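Long-range contacts in aerolysin-like protein (Bombina maxima, PDB 6LH8), which is an aerolysin-like protein of a toad that probably forms membrane pores or regulates a pore-forming paralog: residues V5-D10 with I66-K71; T49-L54 with T138-S143. All coordinates share one frame; numbering follows the deposited sequence.

Interaction 1. Residues V5-D10 with I66-K71; sequences VTVLWD and IQLEPK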
loop_
_atom_site.group_PDB
_atom_site.type_symbol
_atom_site.label_atom_id
_atom_site.label_comp_id
_atom_site.label_asym_id
_atom_site.label_seq_id
_atom_site.Cartn_x
_atom_site.Cartn_y
_atom_site.Cartn_z
ATOM N N VAL A 5 -23.299 1.159 2.421
ATOM C CA VAL A 5 -22.055 1.756 1.935
ATOM C C VAL A 5 -21.926 1.523 0.434
ATOM O O VAL A 5 -22.115 0.398 -0.038
ATOM C CB VAL A 5 -20.826 1.177 2.661
ATOM C CG1 VAL A 5 -19.554 1.814 2.120
ATOM C CG2 VAL A 5 -20.932 1.381 4.155
ATOM N N THR A 6 -21.595 2.580 -0.314
ATOM C CA THR A 6 -21.259 2.454 -1.734
ATOM C C THR A 6 -20.085 3.371 -2.037
ATOM O O THR A 6 -20.201 4.586 -1.867
ATOM C CB THR A 6 -22.446 2.830 -2.624
ATOM O OG1 THR A 6 -23.529 1.918 -2.401
ATOM C CG2 THR A 6 -22.038 2.799 -4.098
ATOM N N VAL A 7 -18.960 2.809 -2.479
ATOM C CA VAL A 7 -17.799 3.625 -2.834
ATOM C C VAL A 7 -17.944 4.049 -4.288
ATOM O O VAL A 7 -18.262 3.221 -5.151
ATOM C CB VAL A 7 -16.483 2.860 -2.611
ATOM C CG1 VAL A 7 -15.295 3.758 -2.964
ATOM C CG2 VAL A 7 -16.372 2.394 -1.176
ATOM N N LEU A 8 -17.727 5.346 -4.560
ATOM C CA LEU A 8 -17.817 5.888 -5.922
ATOM C C LEU A 8 -16.435 5.825 -6.572
ATOM O O LEU A 8 -15.725 6.822 -6.722
ATOM C CB LEU A 8 -18.372 7.305 -5.912
ATOM C CG LEU A 8 -19.635 7.562 -5.067
ATOM C CD1 LEU A 8 -20.156 8.970 -5.266
ATOM C CD2 LEU A 8 -20.731 6.532 -5.373
ATOM N N TRP A 9 -16.075 4.612 -6.997
ATOM C CA TRP A 9 -14.745 4.382 -7.548
ATOM C C TRP A 9 -14.517 5.175 -8.827
ATOM O O TRP A 9 -13.371 5.535 -9.135
ATOM C CB TRP A 9 -14.546 2.892 -7.811
ATOM C CG TRP A 9 -14.519 2.027 -6.587
ATOM C CD1 TRP A 9 -15.381 1.008 -6.284
ATOM C CD2 TRP A 9 -13.568 2.083 -5.512
ATOM N NE1 TRP A 9 -15.028 0.434 -5.078
ATOM C CE2 TRP A 9 -13.918 1.073 -4.589
ATOM C CE3 TRP A 9 -12.465 2.895 -5.235
ATOM C CZ2 TRP A 9 -13.199 0.851 -3.412
ATOM C CZ3 TRP A 9 -11.746 2.666 -4.065
ATOM C CH2 TRP A 9 -12.118 1.652 -3.172
ATOM N N ASP A 10 -15.585 5.472 -9.586
ATOM C CA ASP A 10 -15.359 6.255 -10.798
ATOM C C ASP A 10 -14.986 7.698 -10.492
ATOM O O ASP A 10 -14.567 8.418 -11.406
ATOM C CB ASP A 10 -16.580 6.216 -11.729
ATOM C CG ASP A 10 -17.798 6.909 -11.154
ATOM O OD1 ASP A 10 -18.030 6.820 -9.930
ATOM O OD2 ASP A 10 -18.551 7.520 -11.940
ATOM N N ILE A 66 -18.941 0.948 9.338
ATOM C CA ILE A 66 -18.843 1.256 7.915
ATOM C C ILE A 66 -17.963 0.183 7.295
ATOM O O ILE A 66 -16.737 0.200 7.463
ATOM C CB ILE A 66 -18.265 2.653 7.658
ATOM C CG1 ILE A 66 -19.132 3.726 8.323
ATOM C CG2 ILE A 66 -18.103 2.906 6.164
ATOM C CD1 ILE A 66 -18.383 5.026 8.614
ATOM N N GLN A 67 -18.586 -0.755 6.586
ATOM C CA GLN A 67 -17.888 -1.844 5.914
ATOM C C GLN A 67 -17.676 -1.502 4.448
ATOM O O GLN A 67 -18.636 -1.183 3.741
ATOM C CB GLN A 67 -18.676 -3.153 6.013
ATOM C CG GLN A 67 -18.613 -3.817 7.356
ATOM C CD GLN A 67 -19.083 -5.260 7.309
ATOM O OE1 GLN A 67 -19.088 -5.954 8.324
ATOM N NE2 GLN A 67 -19.479 -5.716 6.127
ATOM N N LEU A 68 -16.436 -1.610 3.975
ATOM C CA LEU A 68 -16.205 -1.448 2.549
ATOM C C LEU A 68 -15.138 -2.421 2.081
ATOM O O LEU A 68 -14.367 -2.971 2.873
ATOM C CB LEU A 68 -15.835 -0.008 2.165
ATOM C CG LEU A 68 -14.603 0.729 2.679
ATOM C CD1 LEU A 68 -13.340 0.324 1.925
ATOM C CD2 LEU A 68 -14.845 2.228 2.506
ATOM N N GLU A 69 -15.126 -2.632 0.767
ATOM C CA GLU A 69 -14.199 -3.540 0.105
ATOM C C GLU A 69 -13.258 -2.741 -0.786
ATOM O O GLU A 69 -13.663 -2.285 -1.867
ATOM C CB GLU A 69 -14.972 -4.573 -0.714
ATOM C CG GLU A 69 -15.925 -5.385 0.136
ATOM C CD GLU A 69 -16.655 -6.428 -0.665
ATOM O OE1 GLU A 69 -15.977 -7.280 -1.275
ATOM O OE2 GLU A 69 -17.903 -6.384 -0.689
ATOM N N PRO A 70 -12.016 -2.523 -0.369
ATOM C CA PRO A 70 -11.086 -1.730 -1.175
ATOM C C PRO A 70 -10.753 -2.419 -2.488
ATOM O O PRO A 70 -10.987 -3.616 -2.671
ATOM C CB PRO A 70 -9.840 -1.629 -0.289
ATOM C CG PRO A 70 -10.307 -1.962 1.085
ATOM C CD PRO A 70 -11.428 -2.934 0.917
ATOM N N LYS A 71 -10.192 -1.627 -3.410
ATOM C CA LYS A 71 -9.658 -2.171 -4.658
ATOM C C LYS A 71 -8.298 -2.829 -4.453
ATOM O O LYS A 71 -8.028 -3.889 -5.032
ATOM C CB LYS A 71 -9.531 -1.070 -5.720
ATOM C CG LYS A 71 -10.816 -0.322 -6.045
ATOM C CD LYS A 71 -10.762 0.338 -7.430
ATOM C CE LYS A 71 -9.508 1.183 -7.620
ATOM N NZ LYS A 71 -9.662 2.180 -8.729
HETATM O O HOH W 1 -16.009 -1.771 -3.438
HETATM O O HOH W 2 -11.477 3.740 -10.385
#

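Interaction 2. Residues T49-L54 with T138-S143; sequences THNITL and TYICQS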
loop_
_atom_site.group_PDB
_atom_site.type_symbol
_atom_site.label_atom_id
_atom_site.label_comp_id
_atom_site.label_asym_id
_atom_site.label_seq_id
_atom_site.Cartn_x
_atom_site.Cartn_y
_atom_site.Cartn_z
ATOM N N THR A 49 -2.504 0.975 3.529
ATOM C CA THR A 49 -3.250 1.562 4.633
ATOM C C THR A 49 -4.575 2.099 4.112
ATOM O O THR A 49 -4.598 2.850 3.132
ATOM C CB THR A 49 -2.446 2.655 5.324
ATOM O OG1 THR A 49 -1.282 2.065 5.930
ATOM C CG2 THR A 49 -3.278 3.312 6.421
ATOM N N HIS A 50 -5.666 1.709 4.770
ATOM C CA HIS A 50 -7.016 2.117 4.393
ATOM C C HIS A 50 -7.585 3.052 5.448
ATOM O O HIS A 50 -7.591 2.717 6.632
ATOM C CB HIS A 50 -7.920 0.896 4.245
ATOM C CG HIS A 50 -7.382 -0.141 3.307
ATOM N ND1 HIS A 50 -7.541 -0.068 1.942
ATOM C CD2 HIS A 50 -6.682 -1.276 3.551
ATOM C CE1 HIS A 50 -6.964 -1.119 1.381
ATOM N NE2 HIS A 50 -6.445 -1.870 2.336
ATOM N N ASN A 51 -8.113 4.196 5.016
ATOM C CA ASN A 51 -8.635 5.191 5.942
ATOM C C ASN A 51 -10.017 5.643 5.510
ATOM O O ASN A 51 -10.329 5.676 4.321
ATOM C CB ASN A 51 -7.713 6.406 6.012
ATOM C CG ASN A 51 -6.266 6.011 6.145
ATOM O OD1 ASN A 51 -5.757 5.937 7.254
ATOM N ND2 ASN A 51 -5.598 5.717 5.005
ATOM N N ILE A 52 -10.843 6.014 6.488
ATOM C CA ILE A 52 -12.131 6.641 6.218
ATOM C C ILE A 52 -12.163 7.963 6.970
ATOM O O ILE A 52 -11.688 8.050 8.106
ATOM C CB ILE A 52 -13.326 5.727 6.583
ATOM C CG1 ILE A 52 -14.600 6.212 5.896
ATOM C CG2 ILE A 52 -13.532 5.584 8.093
ATOM C CD1 ILE A 52 -14.641 5.868 4.401
ATOM N N THR A 53 -12.613 9.015 6.290
ATOM C CA THR A 53 -12.658 10.361 6.856
ATOM C C THR A 53 -14.066 10.904 6.665
ATOM O O THR A 53 -14.701 10.626 5.649
ATOM C CB THR A 53 -11.632 11.308 6.201
ATOM O OG1 THR A 53 -11.852 11.398 4.788
ATOM C CG2 THR A 53 -10.200 10.819 6.441
ATOM N N LEU A 54 -14.567 11.641 7.661
ATOM C CA LEU A 54 -15.906 12.205 7.565
ATOM C C LEU A 54 -15.856 13.709 7.747
ATOM O O LEU A 54 -14.924 14.223 8.380
ATOM C CB LEU A 54 -16.847 11.609 8.622
ATOM C CG LEU A 54 -17.523 10.291 8.260
ATOM C CD1 LEU A 54 -16.524 9.134 8.411
ATOM C CD2 LEU A 54 -18.803 10.031 9.083
ATOM N N THR A 138 -15.031 10.160 2.790
ATOM C CA THR A 138 -13.920 10.030 1.850
ATOM C C THR A 138 -13.013 8.891 2.290
ATOM O O THR A 138 -12.546 8.863 3.433
ATOM C CB THR A 138 -13.105 11.324 1.748
ATOM O OG1 THR A 138 -13.952 12.381 1.289
ATOM C CG2 THR A 138 -11.967 11.142 0.743
ATOM N N TYR A 139 -12.773 7.958 1.377
ATOM C CA TYR A 139 -11.886 6.821 1.591
ATOM C C TYR A 139 -10.516 7.171 1.036
ATOM O O TYR A 139 -10.417 7.795 -0.022
ATOM C CB TYR A 139 -12.443 5.566 0.895
ATOM C CG TYR A 139 -11.415 4.475 0.678
ATOM C CD1 TYR A 139 -11.044 3.620 1.722
ATOM C CD2 TYR A 139 -10.810 4.295 -0.568
ATOM C CE1 TYR A 139 -10.081 2.615 1.522
ATOM C CE2 TYR A 139 -9.855 3.296 -0.774
ATOM C CZ TYR A 139 -9.499 2.461 0.273
ATOM O OH TYR A 139 -8.555 1.464 0.067
ATOM N N ILE A 140 -9.464 6.800 1.764
ATOM C CA ILE A 140 -8.086 7.060 1.359
ATOM C C ILE A 140 -7.312 5.752 1.428
ATOM O O ILE A 140 -7.382 5.029 2.432
ATOM C CB ILE A 140 -7.409 8.122 2.253
ATOM C CG1 ILE A 140 -8.194 9.442 2.263
ATOM C CG2 ILE A 140 -5.975 8.363 1.791
ATOM C CD1 ILE A 140 -7.798 10.377 3.406
ATOM N N CYS A 141 -6.581 5.449 0.354
ATOM C CA CYS A 141 -5.740 4.265 0.246
ATOM C C CYS A 141 -4.291 4.707 0.069
ATOM O O CYS A 141 -3.971 5.413 -0.884
ATOM C CB CYS A 141 -6.157 3.398 -0.949
ATOM S SG CYS A 141 -5.213 1.854 -1.007
ATOM N N GLN A 142 -3.423 4.312 0.987
ATOM C CA GLN A 142 -1.981 4.549 0.864
ATOM C C GLN A 142 -1.348 3.196 0.600
ATOM O O GLN A 142 -1.215 2.387 1.521
ATOM C CB GLN A 142 -1.412 5.182 2.124
ATOM C CG GLN A 142 -1.796 6.629 2.289
ATOM C CD GLN A 142 -2.350 6.949 3.655
ATOM O OE1 GLN A 142 -2.605 6.057 4.473
ATOM N NE2 GLN A 142 -2.549 8.238 3.914
ATOM N N SER A 143 -0.965 2.945 -0.654
ATOM C CA SER A 143 -0.507 1.620 -1.057
ATOM C C SER A 143 0.966 1.607 -1.454
ATOM O O SER A 143 1.529 2.607 -1.913
ATOM C CB SER A 143 -1.347 1.050 -2.216
ATOM O OG SER A 143 -1.499 2.002 -3.250
#

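Interaction 1. Residues V5-D10 with I66-K71
V5, V7 and W9 lean on I66, L68 and K71, where the edge strand 4-28 of the long five-stranded antiparallel sheet of this aerolysin-like protein meets the small 65-68/81-84 sheet. The two strands pack rather than pair: their local axes come within 7.2 Å and run at 43°. The apolar part is carried by branched side chains. V5 settles on the backbone carbonyl of Q67, with CB 3.4 Å from Q67 O and its two methyls spread around that oxygen. Because CG1 is anti to the backbone N of V5 (chi1 180°), CG2 can meet I66 CG2 while CG1 reaches L68 CB. V7 CG2 then packs on L68 CD2 at 4.0 Å, the side chains crossing at about a right angle, and L68 also touches I52 and Y139 of the large sheet and F83 of its own small sheet.

The W9 indole is sandwiched: V7 CG1 sits over one face, and K71 CG makes a CH-pi contact on the other, 3.4 Å from the centroid of the W9 six-membered ring and only 1° off its normal. Beyond CG, the lysine bends about its CG-CD bond, keeping CD near CE3 of the indole, and its ammonium forms a salt bridge with E12.

Polar links run through water. One water lies in the indole plane, accepting from W9 NE1 at 2.9 Å and donating to E69 O; a second donates to W9 O at 2.9 Å and takes a weak bond from K71 NZ.

Interaction 2. Residues T49-L54 with T138-S143
T49 and Q142 form a hydrogen-bonded antiparallel pair, with T49 N giving to Q142 O at 2.8 Å and Q142 N answering to T49 O. Beside this backbone pair, T49 CG2 rests 3.4 Å from Q142 OE1. At H50 the side chains change to the other face of the sheet. Its ring and that of Y139 lie side by side and point the same way, rim to rim with planes 22° apart, and H50 ND1 and Y139 OH share a short 2.6 Å hydrogen bond. H50 NE2 is held by E93, so both ring nitrogens have partners, which probably fixes the rotation of the buried imidazole.

N51 returns to the face of T49. Here strand 41-53, an inner strand of the long antiparallel sheet of this aerolysin-like protein, lies between 133-154 and 90-100. Besides its backbone bonds with I140, N51 uses its two amide N-H groups: ND2 gives to I140 O at 3.2 Å and to Q142 OE1 at 3.1 Å, approaching each carbonyl from above its plane. The N51 and Q142 amides are turned 73° to each other, and S90 takes up N51 OD1.

I52 faces Y139 in a non-hydrogen-bonded pair, its CD1 lying 4.1 Å from Y139 CB. At T53, OG1 stands between the backbone N and the carbonyl carbon (chi1 58°), which aims it at T138 O, 3.0 Å away; that oxygen also accepts from T53 N. The T53 methyl CG2 meets I140 CD1 at 3.9 Å.

The centres of the two contacts lie about 10 Å apart, on the same side of the middle of the elongated chain. Their segments alternate in sequence: 5-10, 49-54, 66-71, 138-143. Strands 4-28, 41-53 and 133-154 belong to the five-stranded sheet, whose inner strands pair in interaction 2, while interaction 1 brings the small 65-68/81-84 sheet onto it. They touch directly: P70 CB lies 3.4 Å from both H50 CE1 and Y139 OH, and W9 CH2 meets Y139 CE2 at 3.7 Å. P70 thus packs against the H50-Y139 pair, so the two contacts form one continuous patch between the small sheet and the inner strands of the large one.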